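Local coordinates for protein toll (Drosophila melanogaster, PDB 4LXR) that binds the cleaved, active cytokine Spaetzle C-106 through its leucine-rich-repeat ectodomain and so starts the signalling of dorsal-ventral patterning and antifungal defence, at residues A[438-443]-A[462-467]; A[157-162]-A[181-186]; A[286-291]-A[308-313]; A[588-593]-A[611-616]. All blocks are in the same frame, centred on the assembly; numbering follows the deposited sequence.

Contact 1 (A[438-443]-A[462-467]); sequences INSPFG and YNDWKN
Ile-438 meets Tyr-462 twice: its CG2 methyl packs on CE2 of the ring at 3.9 Å, and its carbonyl O lies at the ring edge near CD2. The same oxygen accepts the backbone N-H of Asn-463, with Asn-463 N 3.2 Å from Ile-438 O. Next along, the side chain of Asn-439 runs beside that of Asn-463, both pointing the same way with amide planes 42° apart. Asn-463 ND2 gives a nearly straight bond (169°) to Asn-439 OD1 at 3.1 Å. In this way an irregular loop of the leucine-rich-repeat solenoid, lying between helix 429-433 and strand 450-452, is fastened to the short helix of LRR 13. Ser-440 is held by both oxygens of the buried Asp-464. Its N reaches Asp-464 OD1 at 2.8 Å from above the carboxylate plane, while its hydroxyl OG donates to the syn lone pair of Asp-464 OD2 at 2.6 Å. Asp-464 has CG set between its own backbone N and carbonyl carbon (chi1 49°), which brings both oxygens to Ser-440. Ser-440 OG also accepts from Phe-442 N, forming an ST turn, and receives a weak, bent bond from Trp-465 NE1. At Phe-442 the ring presents its CD2 edge to Trp-465 NE1, 3.8 Å away, and both aromatic side chains rest on Leu-451. Gly-443 CA closes in on Asp-464 OD2 at 3.1 Å.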
loop_
_atom_site.group_PDB
_atom_site.type_symbol
_atom_site.label_atom_id
_atom_site.label_comp_id
_atom_site.label_asym_id
_atom_site.label_seq_id
_atom_site.Cartn_x
_atom_site.Cartn_y
_atom_site.Cartn_z
ATOM N N ILE A 438 0.286 33.098 -0.686
ATOM C CA ILE A 438 0.260 32.711 0.716
ATOM C C ILE A 438 1.101 31.470 0.906
ATOM O O ILE A 438 0.820 30.438 0.311
ATOM C CB ILE A 438 -1.182 32.399 1.180
ATOM C CG1 ILE A 438 -2.141 33.512 0.748
ATOM C CG2 ILE A 438 -1.227 32.201 2.691
ATOM C CD1 ILE A 438 -3.558 33.039 0.457
ATOM N N ASN A 439 2.150 31.565 1.711
ATOM C CA ASN A 439 2.951 30.374 2.007
ATOM C C ASN A 439 2.362 29.567 3.160
ATOM O O ASN A 439 1.963 30.132 4.178
ATOM C CB ASN A 439 4.404 30.740 2.328
ATOM C CG ASN A 439 5.189 31.166 1.100
ATOM O OD1 ASN A 439 4.989 30.641 0.002
ATOM N ND2 ASN A 439 6.094 32.122 1.284
ATOM N N SER A 440 2.308 28.250 2.978
ATOM C CA SER A 440 1.998 27.315 4.054
ATOM C C SER A 440 3.135 27.289 5.088
ATOM O O SER A 440 4.235 27.758 4.809
ATOM C CB SER A 440 1.794 25.913 3.479
ATOM O OG SER A 440 3.030 25.220 3.370
ATOM N N PRO A 441 2.869 26.746 6.292
ATOM C CA PRO A 441 3.922 26.576 7.307
ATOM C C PRO A 441 5.076 25.682 6.838
ATOM O O PRO A 441 6.150 25.667 7.449
ATOM C CB PRO A 441 3.181 25.900 8.475
ATOM C CG PRO A 441 1.769 26.320 8.322
ATOM C CD PRO A 441 1.532 26.425 6.830
ATOM N N PHE A 442 4.852 24.939 5.762
ATOM C CA PHE A 442 5.846 24.006 5.242
ATOM C C PHE A 442 6.830 24.690 4.301
ATOM O O PHE A 442 7.781 24.067 3.819
ATOM C CB PHE A 442 5.127 22.868 4.528
ATOM C CG PHE A 442 3.993 22.304 5.322
ATOM C CD1 PHE A 442 4.186 21.907 6.642
ATOM C CD2 PHE A 442 2.724 22.220 4.784
ATOM C CE1 PHE A 442 3.135 21.415 7.391
ATOM C CE2 PHE A 442 1.673 21.722 5.532
ATOM C CZ PHE A 442 1.882 21.316 6.830
ATOM N N GLY A 443 6.598 25.981 4.065
ATOM C CA GLY A 443 7.296 26.736 3.040
ATOM C C GLY A 443 8.794 26.842 3.192
ATOM O O GLY A 443 9.491 27.139 2.221
ATOM N N TYR A 462 -1.458 25.859 -1.871
ATOM C CA TYR A 462 -0.587 26.962 -1.440
ATOM C C TYR A 462 0.577 27.280 -2.376
ATOM O O TYR A 462 0.996 26.444 -3.169
ATOM C CB TYR A 462 -0.075 26.715 -0.006
ATOM C CG TYR A 462 -1.129 26.997 1.030
ATOM C CD1 TYR A 462 -2.202 26.126 1.212
ATOM C CD2 TYR A 462 -1.075 28.151 1.808
ATOM C CE1 TYR A 462 -3.192 26.395 2.150
ATOM C CE2 TYR A 462 -2.050 28.419 2.762
ATOM C CZ TYR A 462 -3.108 27.542 2.922
ATOM O OH TYR A 462 -4.078 27.813 3.860
ATOM N N ASN A 463 1.105 28.493 -2.255
ATOM C CA ASN A 463 2.155 28.992 -3.146
ATOM C C ASN A 463 3.467 28.218 -3.075
ATOM O O ASN A 463 4.063 27.895 -4.107
ATOM C CB ASN A 463 2.423 30.478 -2.880
ATOM C CG ASN A 463 3.605 31.007 -3.673
ATOM O OD1 ASN A 463 3.481 31.335 -4.852
ATOM N ND2 ASN A 463 4.763 31.092 -3.026
ATOM N N ASP A 464 3.924 27.932 -1.860
ATOM C CA ASP A 464 5.202 27.251 -1.694
ATOM C C ASP A 464 5.190 25.850 -2.291
ATOM O O ASP A 464 6.227 25.372 -2.748
ATOM C CB ASP A 464 5.635 27.209 -0.223
ATOM C CG ASP A 464 4.531 26.727 0.696
ATOM O OD1 ASP A 464 3.398 27.259 0.602
ATOM O OD2 ASP A 464 4.804 25.821 1.513
ATOM N N TRP A 465 4.026 25.199 -2.302
ATOM C CA TRP A 465 3.940 23.833 -2.828
ATOM C C TRP A 465 4.208 23.839 -4.327
ATOM O O TRP A 465 4.715 22.864 -4.886
ATOM C CB TRP A 465 2.574 23.189 -2.540
ATOM C CG TRP A 465 2.192 23.138 -1.077
ATOM C CD1 TRP A 465 3.015 23.324 -0.004
ATOM C CD2 TRP A 465 0.884 22.892 -0.540
ATOM N NE1 TRP A 465 2.301 23.219 1.165
ATOM C CE2 TRP A 465 0.990 22.952 0.863
ATOM C CE3 TRP A 465 -0.366 22.634 -1.110
ATOM C CZ2 TRP A 465 -0.107 22.763 1.706
ATOM C CZ3 TRP A 465 -1.459 22.455 -0.273
ATOM C CH2 TRP A 465 -1.320 22.515 1.119
ATOM N N LYS A 466 3.869 24.948 -4.978
ATOM C CA LYS A 466 4.040 25.054 -6.422
ATOM C C LYS A 466 5.406 25.616 -6.787
ATOM O O LYS A 466 6.012 25.207 -7.778
ATOM C CB LYS A 466 2.959 25.957 -7.035
ATOM C CG LYS A 466 1.535 25.418 -6.988
ATOM C CD LYS A 466 0.569 26.414 -7.632
ATOM C CE LYS A 466 0.600 27.744 -6.884
ATOM N NZ LYS A 466 -0.461 28.688 -7.287
ATOM N N ASN A 467 5.883 26.570 -5.995
ATOM C CA ASN A 467 6.997 27.405 -6.433
ATOM C C ASN A 467 8.255 27.318 -5.584
ATOM O O ASN A 467 9.327 27.731 -6.026
ATOM C CB ASN A 467 6.547 28.861 -6.540
ATOM C CG ASN A 467 5.425 29.044 -7.543
ATOM O OD1 ASN A 467 5.486 28.530 -8.662
ATOM N ND2 ASN A 467 4.389 29.775 -7.143
#

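Contact 2 (A[157-162]-A[181-186]); sequences NIEEMP and KLRQMP
Asn-157 and Lys-181 meet across two consecutive turns of the leucine-rich-repeat solenoid, LRR 1 and LRR 2, where the chain has just left strands 151-155 and 174-176. The direct polar link is made by backbone: Lys-181 N donates to Ile-158 O at 2.8 Å. Ile-158 N is taken by the side-chain oxygen of Asn-180, and Leu-182 N likewise by that of Asn-204, the repeating asparagine pattern of such solenoids. The apolar contacts run from there toward Met-161 and Pro-186. Leu-182 CD2 touches both Ile-158 CG2 and Met-161 CG, 4.3 Å from each, and Pro-186 CG packs on Met-161 CB. Charged chains make the outer layer. The extended Lys-181 passes obliquely over Asn-157, its CE 3.4 Å from Asn-157 OD1, whereas Glu-159 runs alongside both Lys-181 and Arg-183. Arg-183, bent at chi2 (125°), curls back so that NH1 bonds to Lys-181 O in the plane of both groups; the Glu-159 carboxylate, turned 74° from the guanidinium, is near it in charge alone. Waters fill out the seam: one joins Met-161 N to Gln-184 O, one Glu-159 O to Gln-184 N, and a third accepts from Lys-181 NZ at 3.0 Å and donates to Glu-159 OE1 at 2.8 Å.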
loop_
_atom_site.group_PDB
_atom_site.type_symbol
_atom_site.label_atom_id
_atom_site.label_comp_id
_atom_site.label_asym_id
_atom_site.label_seq_id
_atom_site.Cartn_x
_atom_site.Cartn_y
_atom_site.Cartn_z
ATOM N N ASN A 157 9.701 -31.141 24.637
ATOM C CA ASN A 157 8.915 -30.942 25.861
ATOM C C ASN A 157 9.701 -31.293 27.126
ATOM O O ASN A 157 9.176 -31.925 28.042
ATOM C CB ASN A 157 7.565 -31.684 25.804
ATOM C CG ASN A 157 6.577 -30.984 24.855
ATOM O OD1 ASN A 157 5.925 -30.022 25.242
ATOM N ND2 ASN A 157 6.527 -31.428 23.589
ATOM N N ILE A 158 10.963 -30.865 27.149
ATOM C CA ILE A 158 11.868 -31.205 28.226
ATOM C C ILE A 158 11.511 -30.491 29.526
ATOM O O ILE A 158 11.528 -29.257 29.600
ATOM C CB ILE A 158 13.309 -30.925 27.847
ATOM C CG1 ILE A 158 13.638 -31.664 26.551
ATOM C CG2 ILE A 158 14.242 -31.396 28.991
ATOM C CD1 ILE A 158 14.951 -31.213 25.893
ATOM N N GLU A 159 11.175 -31.289 30.530
ATOM C CA GLU A 159 10.844 -30.809 31.877
ATOM C C GLU A 159 12.067 -30.478 32.729
ATOM O O GLU A 159 12.011 -29.587 33.580
ATOM C CB GLU A 159 9.980 -31.859 32.599
ATOM C CG GLU A 159 8.627 -32.053 31.897
ATOM C CD GLU A 159 7.823 -33.250 32.383
ATOM O OE1 GLU A 159 6.587 -33.121 32.496
ATOM O OE2 GLU A 159 8.409 -34.318 32.621
ATOM N N GLU A 160 13.155 -31.217 32.527
ATOM C CA GLU A 160 14.371 -30.971 33.295
ATOM C C GLU A 160 15.586 -31.550 32.591
ATOM O O GLU A 160 15.475 -32.509 31.826
ATOM C CB GLU A 160 14.231 -31.548 34.710
ATOM C CG GLU A 160 14.010 -33.045 34.727
ATOM C CD GLU A 160 13.179 -33.500 35.918
ATOM O OE1 GLU A 160 13.739 -33.593 37.036
ATOM O OE2 GLU A 160 11.966 -33.760 35.732
ATOM N N MET A 161 16.753 -30.961 32.826
ATOM C CA MET A 161 17.982 -31.520 32.289
ATOM C C MET A 161 18.992 -31.736 33.395
ATOM O O MET A 161 19.427 -30.768 34.022
ATOM C CB MET A 161 18.587 -30.599 31.241
ATOM C CG MET A 161 17.701 -30.424 30.019
ATOM S SD MET A 161 18.150 -28.952 29.090
ATOM C CE MET A 161 17.290 -29.210 27.534
ATOM N N PRO A 162 19.377 -33.005 33.627
ATOM C CA PRO A 162 20.402 -33.263 34.646
ATOM C C PRO A 162 21.661 -32.577 34.166
ATOM O O PRO A 162 21.909 -32.487 32.949
ATOM C CB PRO A 162 20.546 -34.807 34.657
ATOM C CG PRO A 162 19.213 -35.310 34.152
ATOM C CD PRO A 162 18.775 -34.246 33.101
ATOM N N LYS A 181 9.738 -27.447 28.485
ATOM C CA LYS A 181 8.936 -27.334 29.699
ATOM C C LYS A 181 9.824 -27.093 30.920
ATOM O O LYS A 181 9.501 -27.532 32.031
ATOM C CB LYS A 181 8.065 -28.588 29.889
ATOM C CG LYS A 181 6.848 -28.687 28.942
ATOM C CD LYS A 181 6.116 -30.034 29.171
ATOM C CE LYS A 181 4.784 -30.138 28.410
ATOM N NZ LYS A 181 4.059 -31.441 28.680
ATOM N N LEU A 182 10.940 -26.396 30.719
ATOM C CA LEU A 182 11.903 -26.206 31.808
ATOM C C LEU A 182 11.350 -25.364 32.957
ATOM O O LEU A 182 10.810 -24.283 32.738
ATOM C CB LEU A 182 13.222 -25.619 31.282
ATOM C CG LEU A 182 13.995 -26.610 30.409
ATOM C CD1 LEU A 182 15.104 -25.933 29.620
ATOM C CD2 LEU A 182 14.546 -27.763 31.265
ATOM N N ARG A 183 11.486 -25.863 34.182
ATOM C CA ARG A 183 11.011 -25.140 35.368
ATOM C C ARG A 183 12.150 -24.517 36.155
ATOM O O ARG A 183 11.953 -23.544 36.897
ATOM C CB ARG A 183 10.285 -26.080 36.318
ATOM C CG ARG A 183 9.072 -26.737 35.754
ATOM C CD ARG A 183 9.172 -28.249 35.882
ATOM N NE ARG A 183 7.837 -28.820 35.993
ATOM C CZ ARG A 183 7.039 -29.087 34.964
ATOM N NH1 ARG A 183 7.451 -28.857 33.718
ATOM N NH2 ARG A 183 5.833 -29.602 35.188
ATOM N N GLN A 184 13.330 -25.121 36.032
ATOM C CA GLN A 184 14.500 -24.679 36.772
ATOM C C GLN A 184 15.722 -24.653 35.860
ATOM O O GLN A 184 15.856 -25.489 34.971
ATOM C CB GLN A 184 14.783 -25.621 37.975
ATOM C CG GLN A 184 13.586 -25.864 38.900
ATOM C CD GLN A 184 13.174 -24.611 39.670
ATOM O OE1 GLN A 184 13.952 -23.656 39.781
ATOM N NE2 GLN A 184 11.945 -24.608 40.205
ATOM N N MET A 185 16.619 -23.699 36.102
ATOM C CA MET A 185 17.952 -23.758 35.524
ATOM C C MET A 185 18.721 -24.939 36.113
ATOM O O MET A 185 18.794 -25.094 37.329
ATOM C CB MET A 185 18.719 -22.466 35.813
ATOM C CG MET A 185 19.964 -22.296 34.953
ATOM S SD MET A 185 19.488 -21.881 33.263
ATOM C CE MET A 185 18.656 -20.330 33.572
ATOM N N PRO A 186 19.300 -25.781 35.249
ATOM C CA PRO A 186 20.217 -26.826 35.728
ATOM C C PRO A 186 21.370 -26.186 36.495
ATOM O O PRO A 186 21.849 -25.133 36.095
ATOM C CB PRO A 186 20.720 -27.474 34.429
ATOM C CG PRO A 186 19.657 -27.183 33.432
ATOM C CD PRO A 186 19.143 -25.806 33.788
HETATM O O HOH W 1 4.440 -31.577 31.669
HETATM O O HOH W 2 13.529 -27.995 35.224
HETATM O O HOH W 3 16.470 -28.340 34.570
#

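Contact 3 (A[286-291]-A[308-313]); sequences RLFANQ and GDLFEH
Two type I beta turns, Arg-286 to Ala-289 and Asp-309 to Glu-312, stack on each other on the outer, loop-bearing side of the solenoid. Arg-286 N donates to Asp-309 OD1 at 2.8 Å, coming from above the carboxylate plane. The other oxygen, Asp-309 OD2, is bonded to the hydroxyl of Ser-285, which helps to fix the carboxylate. Past this point the arginine, bent at chi3 (-81°), lays its CD 3.2 Å from Glu-312 OE1, and its NH1 makes only long salt bridges to Asp-309 and Glu-312; its chain is poorly ordered. The two turns belong to successive coils of the leucine-rich-repeat solenoid, and their apolar side faces inward. There Leu-310 CD1 touches Leu-287 CB at 3.9 Å and lies obliquely to the Phe-288 ring. Phe-288 CB meets Phe-311 CD1 at 4.0 Å, and both rings reach Leu-297 of the intervening strand 296-299. Ala-289 CB fits against Glu-312 CG at 3.6 Å. Just past the first turn, Asn-290 N bonds to Glu-312 O at 2.8 Å, the N-H running almost in line with the C=O. At the surface the Asn-290 amide and the His-313 ring lie side by side, their planes 21° apart.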
loop_
_atom_site.group_PDB
_atom_site.type_symbol
_atom_site.label_atom_id
_atom_site.label_comp_id
_atom_site.label_asym_id
_atom_site.label_seq_id
_atom_site.Cartn_x
_atom_site.Cartn_y
_atom_site.Cartn_z
ATOM N N ARG A 286 15.435 5.119 36.799
ATOM C CA ARG A 286 16.773 4.857 36.266
ATOM C C ARG A 286 17.021 3.422 35.799
ATOM O O ARG A 286 18.165 2.978 35.783
ATOM C CB ARG A 286 17.839 5.242 37.295
ATOM C CG ARG A 286 18.010 6.738 37.450
ATOM C CD ARG A 286 19.281 7.058 38.206
ATOM N NE ARG A 286 19.106 6.921 39.642
ATOM C CZ ARG A 286 18.676 7.902 40.428
ATOM N NH1 ARG A 286 18.373 9.086 39.903
ATOM N NH2 ARG A 286 18.547 7.702 41.734
ATOM N N LEU A 287 15.963 2.709 35.423
ATOM C CA LEU A 287 16.112 1.313 35.016
ATOM C C LEU A 287 17.165 1.164 33.919
ATOM O O LEU A 287 17.991 0.251 33.970
ATOM C CB LEU A 287 14.776 0.732 34.548
ATOM C CG LEU A 287 14.817 -0.705 34.030
ATOM C CD1 LEU A 287 15.135 -1.672 35.178
ATOM C CD2 LEU A 287 13.505 -1.107 33.320
ATOM N N PHE A 288 17.128 2.072 32.940
ATOM C CA PHE A 288 18.055 2.045 31.807
ATOM C C PHE A 288 19.075 3.176 31.848
ATOM O O PHE A 288 19.602 3.586 30.816
ATOM C CB PHE A 288 17.297 2.077 30.481
ATOM C CG PHE A 288 16.409 0.894 30.272
ATOM C CD1 PHE A 288 16.946 -0.396 30.236
ATOM C CD2 PHE A 288 15.036 1.057 30.122
ATOM C CE1 PHE A 288 16.126 -1.498 30.046
ATOM C CE2 PHE A 288 14.198 -0.043 29.939
ATOM C CZ PHE A 288 14.741 -1.323 29.892
ATOM N N ALA A 289 19.363 3.668 33.048
ATOM C CA ALA A 289 20.303 4.769 33.207
ATOM C C ALA A 289 21.745 4.277 33.360
ATOM O O ALA A 289 21.982 3.113 33.696
ATOM C CB ALA A 289 19.910 5.610 34.399
ATOM N N ASN A 290 22.695 5.175 33.111
ATOM C CA ASN A 290 24.113 4.910 33.351
ATOM C C ASN A 290 24.651 3.686 32.618
ATOM O O ASN A 290 25.486 2.960 33.142
ATOM C CB ASN A 290 24.384 4.786 34.852
ATOM C CG ASN A 290 24.023 6.051 35.609
ATOM O OD1 ASN A 290 23.103 6.062 36.425
ATOM N ND2 ASN A 290 24.752 7.124 35.341
ATOM N N GLN A 291 24.163 3.478 31.400
ATOM C CA GLN A 291 24.583 2.369 30.552
ATOM C C GLN A 291 25.416 2.889 29.388
ATOM O O GLN A 291 24.874 3.487 28.453
ATOM C CB GLN A 291 23.343 1.638 30.026
ATOM C CG GLN A 291 22.598 0.880 31.109
ATOM C CD GLN A 291 23.306 -0.413 31.492
ATOM O OE1 GLN A 291 24.289 -0.806 30.858
ATOM N NE2 GLN A 291 22.805 -1.081 32.523
ATOM N N GLY A 308 11.341 10.461 34.356
ATOM C CA GLY A 308 12.258 11.315 33.624
ATOM C C GLY A 308 13.708 10.889 33.630
ATOM O O GLY A 308 14.488 11.328 32.777
ATOM N N ASP A 309 14.070 10.036 34.588
ATOM C CA ASP A 309 15.449 9.588 34.755
ATOM C C ASP A 309 15.706 8.207 34.135
ATOM O O ASP A 309 16.724 7.566 34.424
ATOM C CB ASP A 309 15.840 9.587 36.250
ATOM C CG ASP A 309 14.983 8.638 37.106
ATOM O OD1 ASP A 309 14.399 7.659 36.581
ATOM O OD2 ASP A 309 14.897 8.873 38.334
ATOM N N LEU A 310 14.785 7.761 33.288
ATOM C CA LEU A 310 14.806 6.402 32.748
ATOM C C LEU A 310 16.053 6.087 31.930
ATOM O O LEU A 310 16.560 4.968 31.974
ATOM C CB LEU A 310 13.548 6.131 31.909
ATOM C CG LEU A 310 13.333 4.667 31.488
ATOM C CD1 LEU A 310 13.221 3.773 32.728
ATOM C CD2 LEU A 310 12.088 4.510 30.583
ATOM N N PHE A 311 16.528 7.067 31.169
ATOM C CA PHE A 311 17.676 6.864 30.295
ATOM C C PHE A 311 18.843 7.767 30.651
ATOM O O PHE A 311 19.674 8.033 29.777
ATOM C CB PHE A 311 17.319 7.209 28.844
ATOM C CG PHE A 311 16.081 6.544 28.334
ATOM C CD1 PHE A 311 15.985 5.162 28.278
ATOM C CD2 PHE A 311 15.030 7.310 27.844
ATOM C CE1 PHE A 311 14.849 4.558 27.795
ATOM C CE2 PHE A 311 13.899 6.714 27.348
ATOM C CZ PHE A 311 13.797 5.338 27.324
ATOM N N GLU A 312 18.914 8.265 31.890
ATOM C CA GLU A 312 19.882 9.325 32.170
ATOM C C GLU A 312 21.318 8.821 32.063
ATOM O O GLU A 312 21.633 7.711 32.483
ATOM C CB GLU A 312 19.619 10.049 33.503
ATOM C CG GLU A 312 19.880 9.236 34.751
ATOM C CD GLU A 312 19.862 10.091 36.015
ATOM O OE1 GLU A 312 20.518 9.710 37.006
ATOM O OE2 GLU A 312 19.190 11.134 36.019
ATOM N N HIS A 313 22.160 9.645 31.447
ATOM C CA HIS A 313 23.559 9.324 31.186
ATOM C C HIS A 313 23.769 8.123 30.277
ATOM O O HIS A 313 24.889 7.655 30.135
ATOM C CB HIS A 313 24.357 9.175 32.489
ATOM C CG HIS A 313 24.292 10.387 33.363
ATOM N ND1 HIS A 313 23.672 10.385 34.596
ATOM C CD2 HIS A 313 24.740 11.650 33.168
ATOM C CE1 HIS A 313 23.754 11.593 35.129
ATOM N NE2 HIS A 313 24.399 12.377 34.284
#

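Contact 4 (A[588-593]-A[611-616]); sequences TLICPL and HVRTYD
Ile-590 lies over one face of the His-611 ring where the end of the first LRR C-terminal cap pairs with the LRR N-terminal module that follows it. Ile-590 CD1 stands 3.9 Å from the centroid of the His-611 imidazole and 14° off the ring normal, a CH-pi contact, while CG2 of the same isoleucine touches His-611 CD2 at 3.4 Å. Chi1 is near +60° in both residues (62° for Ile-590, 61° for His-611), which helps bring branch and ring together. Their strands, 590-592 and 609-613, run antiparallel. Cys-591 and Val-612 form a hydrogen-bonded pair, with Cys-591 N to Val-612 O at 3.0 Å and Val-612 N to Cys-591 O at 2.7 Å. Their side chains share the sheet face on which Cys-591 is disulfide-bonded to Cys-540. Arg-613 projects from the other face, and its NH1 forms a salt bridge with Asp-616 of its own segment. Thr-614, whose hydroxyl bonds to Cys-540 O, and Tyr-615 lie against helix 543-549 of the cap. Where the strands part, a water donates to Leu-589 O at 2.7 Å and accepts from Tyr-615 N at 2.8 Å.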
loop_
_atom_site.group_PDB
_atom_site.type_symbol
_atom_site.label_atom_id
_atom_site.label_comp_id
_atom_site.label_asym_id
_atom_site.label_seq_id
_atom_site.Cartn_x
_atom_site.Cartn_y
_atom_site.Cartn_z
ATOM N N THR A 588 -23.055 19.988 -25.110
ATOM C CA THR A 588 -24.018 19.571 -24.096
ATOM C C THR A 588 -23.862 20.408 -22.840
ATOM O O THR A 588 -24.754 20.446 -21.991
ATOM C CB THR A 588 -23.815 18.099 -23.695
ATOM O OG1 THR A 588 -23.423 17.338 -24.842
ATOM C CG2 THR A 588 -25.098 17.520 -23.124
ATOM N N LEU A 589 -22.716 21.068 -22.721
ATOM C CA LEU A 589 -22.398 21.832 -21.523
ATOM C C LEU A 589 -23.173 23.135 -21.526
ATOM O O LEU A 589 -22.812 24.073 -22.231
ATOM C CB LEU A 589 -20.902 22.114 -21.461
ATOM C CG LEU A 589 -19.996 20.879 -21.481
ATOM C CD1 LEU A 589 -18.545 21.302 -21.529
ATOM C CD2 LEU A 589 -20.251 20.001 -20.267
ATOM N N ILE A 590 -24.243 23.197 -20.744
ATOM C CA ILE A 590 -25.092 24.379 -20.762
ATOM C C ILE A 590 -25.290 25.026 -19.397
ATOM O O ILE A 590 -25.205 24.374 -18.352
ATOM C CB ILE A 590 -26.468 24.084 -21.396
ATOM C CG1 ILE A 590 -27.222 23.036 -20.572
ATOM C CG2 ILE A 590 -26.299 23.658 -22.868
ATOM C CD1 ILE A 590 -28.657 22.808 -21.041
ATOM N N CYS A 591 -25.541 26.328 -19.426
ATOM C CA CYS A 591 -25.908 27.072 -18.233
ATOM C C CYS A 591 -27.257 27.755 -18.461
ATOM O O CYS A 591 -27.421 28.508 -19.421
ATOM C CB CYS A 591 -24.831 28.102 -17.892
ATOM S SG CYS A 591 -23.276 27.381 -17.266
ATOM N N PRO A 592 -28.234 27.477 -17.588
ATOM C CA PRO A 592 -29.571 28.072 -17.704
ATOM C C PRO A 592 -29.557 29.605 -17.665
ATOM O O PRO A 592 -28.627 30.218 -17.147
ATOM C CB PRO A 592 -30.306 27.518 -16.476
ATOM C CG PRO A 592 -29.595 26.239 -16.152
ATOM C CD PRO A 592 -28.156 26.485 -16.499
ATOM N N LEU A 593 -30.584 30.207 -18.254
ATOM C CA LEU A 593 -30.828 31.639 -18.149
ATOM C C LEU A 593 -32.171 31.806 -17.448
ATOM O O LEU A 593 -33.223 31.454 -17.991
ATOM C CB LEU A 593 -30.851 32.302 -19.535
ATOM C CG LEU A 593 -31.341 33.755 -19.602
ATOM C CD1 LEU A 593 -30.428 34.684 -18.816
ATOM C CD2 LEU A 593 -31.478 34.229 -21.035
ATOM N N HIS A 611 -31.183 28.664 -22.168
ATOM C CA HIS A 611 -29.849 28.356 -21.660
ATOM C C HIS A 611 -28.781 28.856 -22.611
ATOM O O HIS A 611 -29.075 29.280 -23.732
ATOM C CB HIS A 611 -29.674 26.854 -21.425
ATOM C CG HIS A 611 -29.822 26.032 -22.669
ATOM N ND1 HIS A 611 -31.013 25.440 -23.030
ATOM C CD2 HIS A 611 -28.936 25.717 -23.643
ATOM C CE1 HIS A 611 -30.850 24.785 -24.167
ATOM N NE2 HIS A 611 -29.598 24.938 -24.559
ATOM N N VAL A 612 -27.540 28.785 -22.150
ATOM C CA VAL A 612 -26.382 29.220 -22.911
ATOM C C VAL A 612 -25.466 28.029 -23.151
ATOM O O VAL A 612 -25.209 27.230 -22.245
ATOM C CB VAL A 612 -25.618 30.335 -22.170
ATOM C CG1 VAL A 612 -24.210 30.479 -22.703
ATOM C CG2 VAL A 612 -26.363 31.651 -22.278
ATOM N N ARG A 613 -24.984 27.911 -24.379
ATOM C CA ARG A 613 -24.098 26.832 -24.768
ATOM C C ARG A 613 -22.757 27.473 -25.091
ATOM O O ARG A 613 -22.644 28.188 -26.083
ATOM C CB ARG A 613 -24.665 26.143 -26.010
ATOM C CG ARG A 613 -24.013 24.829 -26.376
ATOM C CD ARG A 613 -24.306 24.484 -27.835
ATOM N NE ARG A 613 -25.726 24.539 -28.151
ATOM C CZ ARG A 613 -26.243 25.205 -29.176
ATOM N NH1 ARG A 613 -25.457 25.880 -30.000
ATOM N NH2 ARG A 613 -27.549 25.190 -29.387
ATOM N N THR A 614 -21.744 27.250 -24.258
ATOM C CA THR A 614 -20.476 27.952 -24.457
ATOM C C THR A 614 -19.658 27.433 -25.635
ATOM O O THR A 614 -18.854 28.175 -26.201
ATOM C CB THR A 614 -19.600 27.966 -23.185
ATOM O OG1 THR A 614 -19.676 26.691 -22.541
ATOM C CG2 THR A 614 -20.071 29.048 -22.225
ATOM N N TYR A 615 -19.857 26.171 -26.007
ATOM C CA TYR A 615 -19.085 25.585 -27.098
ATOM C C TYR A 615 -19.147 26.428 -28.379
ATOM O O TYR A 615 -18.135 26.609 -29.053
ATOM C CB TYR A 615 -19.513 24.141 -27.382
ATOM C CG TYR A 615 -19.019 23.626 -28.719
ATOM C CD1 TYR A 615 -17.712 23.179 -28.873
ATOM C CD2 TYR A 615 -19.856 23.600 -29.828
ATOM C CE1 TYR A 615 -17.247 22.715 -30.085
ATOM C CE2 TYR A 615 -19.398 23.139 -31.060
ATOM C CZ TYR A 615 -18.090 22.696 -31.182
ATOM O OH TYR A 615 -17.625 22.231 -32.396
ATOM N N ASP A 616 -20.322 26.952 -28.712
ATOM C CA ASP A 616 -20.430 27.829 -29.877
ATOM C C ASP A 616 -21.022 29.192 -29.534
ATOM O O ASP A 616 -21.460 29.924 -30.419
ATOM C CB ASP A 616 -21.213 27.163 -31.017
ATOM C CG ASP A 616 -22.536 26.587 -30.561
ATOM O OD1 ASP A 616 -22.960 26.865 -29.410
ATOM O OD2 ASP A 616 -23.150 25.848 -31.355
HETATM O O HOH W 4 -21.432 24.308 -24.556
#

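Along the chain the order is contact 2, contact 3, contact 1, contact 4, each closing before the next opens. Contacts 2 and 3 join neighbouring repeats of the first solenoid, their centres 35 Å apart, and the centre of contact 1, around LRR 13, lies 42 Å from that of contact 3. All three lie in loops or short helices flanking the long run of parallel strands that ends with strand 561-564. Contact 4 belongs to a different sheet, whose edge strand 590-592 comes from the first C-terminal cap and whose other strands come from the second module. Its centre is 87 Å from that of contact 2. Contacts 1 to 3 thus join turns within one solenoid, whereas contact 4 couples two modules of the receptor ectodomain.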